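Local coordinates for putative transcriptional regulator (Listeria innocua, PDB 3LWF), which probably acts as a DNA-binding transcription factor of the Rrf2 family, working through a winged helix-turn-helix domain, at residues Gly66-Ala71 with Arg100-Pro105. Sequence-based numbering, arbitrary orientation.
With SO4 (sulfate ion), chain L; SO4 (sulfate ion), chain F.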
# COMPACT_ATOMS: atom_id res chain seq x y z
N GLY A 66 -25.24 7.94 4.83
CA GLY A 66 -26.14 6.79 5.09
C GLY A 66 -25.37 5.59 5.62
O GLY A 66 -25.65 5.09 6.71
N PRO A 67 -24.36 5.14 4.87
CA PRO A 67 -23.59 4.00 5.36
C PRO A 67 -22.92 4.29 6.71
O PRO A 67 -22.85 3.39 7.54
CB PRO A 67 -22.57 3.78 4.26
CG PRO A 67 -23.25 4.27 3.02
CD PRO A 67 -24.07 5.44 3.45
N LEU A 68 -22.44 5.53 6.92
CA LEU A 68 -21.85 5.90 8.20
C LEU A 68 -22.88 5.81 9.34
O LEU A 68 -22.58 5.32 10.44
CB LEU A 68 -21.26 7.35 8.15
CG LEU A 68 -20.06 7.53 7.22
CD1 LEU A 68 -19.56 9.01 7.15
CD2 LEU A 68 -18.94 6.59 7.66
N ARG A 69 -24.08 6.27 9.06
CA ARG A 69 -25.15 6.26 10.05
C ARG A 69 -25.56 4.81 10.33
O ARG A 69 -25.66 4.38 11.48
CB ARG A 69 -26.33 7.10 9.53
CG ARG A 69 -27.42 7.38 10.57
CD ARG A 69 -28.73 7.84 9.92
NE ARG A 69 -29.15 6.83 8.96
CZ ARG A 69 -29.38 7.04 7.67
NH1 ARG A 69 -29.29 8.26 7.15
NH2 ARG A 69 -29.71 6.01 6.88
N ASN A 70 -25.76 4.05 9.29
CA ASN A 70 -26.18 2.65 9.46
C ASN A 70 -25.11 1.84 10.21
O ASN A 70 -25.45 0.89 10.85
CB ASN A 70 -26.49 2.01 8.10
CG ASN A 70 -27.78 2.57 7.46
OD1 ASN A 70 -28.58 3.22 8.11
ND2 ASN A 70 -27.97 2.30 6.19
N ALA A 71 -23.83 2.20 10.11
CA ALA A 71 -22.77 1.46 10.79
C ALA A 71 -22.55 1.97 12.23
O ALA A 71 -21.67 1.48 12.88
CB ALA A 71 -21.45 1.54 9.99
N ARG A 100 -13.47 1.43 5.31
CA ARG A 100 -14.08 0.18 4.84
C ARG A 100 -15.61 0.26 4.81
O ARG A 100 -16.25 -0.52 4.10
CB ARG A 100 -13.64 -1.01 5.68
CG ARG A 100 -12.14 -1.28 5.61
CD ARG A 100 -11.85 -2.74 5.92
NE ARG A 100 -10.43 -3.00 6.17
CZ ARG A 100 -9.82 -2.76 7.31
NH1 ARG A 100 -10.47 -2.20 8.33
NH2 ARG A 100 -8.53 -3.04 7.45
N THR A 101 -16.20 1.21 5.55
CA THR A 101 -17.65 1.42 5.45
C THR A 101 -18.01 2.04 4.10
O THR A 101 -19.04 1.70 3.50
CB THR A 101 -18.20 2.32 6.61
OG1 THR A 101 -17.93 1.68 7.86
CG2 THR A 101 -19.69 2.58 6.48
N LEU A 102 -17.17 2.92 3.59
CA LEU A 102 -17.49 3.73 2.41
C LEU A 102 -16.88 3.23 1.08
O LEU A 102 -17.44 3.49 0.02
CB LEU A 102 -17.13 5.21 2.67
CG LEU A 102 -18.10 5.88 3.66
CD1 LEU A 102 -17.67 7.28 4.04
CD2 LEU A 102 -19.54 5.91 3.09
N GLU A 103 -15.73 2.54 1.15
CA GLU A 103 -15.07 2.01 -0.03
C GLU A 103 -15.45 0.60 -0.25
O GLU A 103 -15.68 -0.16 0.67
CB GLU A 103 -13.56 2.07 0.10
CG GLU A 103 -13.05 3.50 0.20
CD GLU A 103 -13.03 4.20 -1.16
OE1 GLU A 103 -12.51 3.62 -2.12
OE2 GLU A 103 -13.53 5.31 -1.28
N GLY A 104 -15.45 0.20 -1.49
CA GLY A 104 -15.38 -1.22 -1.76
C GLY A 104 -14.06 -1.81 -1.27
O GLY A 104 -13.17 -1.09 -0.77
N PRO A 105 -13.91 -3.13 -1.42
CA PRO A 105 -12.66 -3.79 -1.05
C PRO A 105 -11.51 -3.08 -1.72
O PRO A 105 -11.59 -2.83 -2.91
CB PRO A 105 -12.83 -5.22 -1.62
CG PRO A 105 -14.31 -5.42 -1.68
CD PRO A 105 -14.87 -4.06 -2.05
S SO4 L . -29.37 4.62 3.32
O1 SO4 L . -30.21 3.87 2.37
O2 SO4 L . -27.96 4.69 2.86
O3 SO4 L . -29.88 5.97 3.55
O4 SO4 L . -29.50 3.90 4.59
S SO4 F . -14.92 1.32 -5.26
O1 SO4 F . -13.57 0.93 -5.67
O2 SO4 F . -15.48 2.21 -6.28
O3 SO4 F . -15.65 0.05 -5.17
O4 SO4 F . -14.82 2.01 -3.97
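Thr101 rests its methyl CG2 against Pro67 and Leu68 in the last turn of helix 58-70 and against Ala71 just beyond it, a small apolar seam inside the winged helix-turn-helix domain expected of an Rrf2-family regulator. Here helix 58-70, which a short loop links to the two-stranded wing, meets the end of helix 95-102. Thr101 CG2 comes closest to the backbone, 3.4 Å from Pro67 O, and also lies 3.8 Å from Pro67 CB and 4.1 Å from Ala71 CB. With chi1 at -60°, CG2 stands anti to the Thr101 nitrogen and reaches across the seam, while OG1 turns back along its own helix to hydrogen-bond Asp97 O. Leu102 divides its two methyls: Leu102 CD2 touches Pro67 CB at 3.9 Å, and Leu102 CD1 meets Leu68 CD2, also at 3.9 Å, the two leucine side chains crossing nearly at right angles. No hydrogen bond joins the segments. Behind the seam, Leu68 continues onto Thr33 of helix 24-38 and Val74 of the wing, and Ile73 touches both Leu68 and Thr101. Past the helix end, Glu103 OE2 is hydrogen-bonded to Thr23 OG1 and Gly26 N. A sulfate, probably from the crystallisation liquor, binds at each segment: Gly104 N donates to O4 of one, and Asn70 ND2 donates to O4 of the other at 2.7 Å.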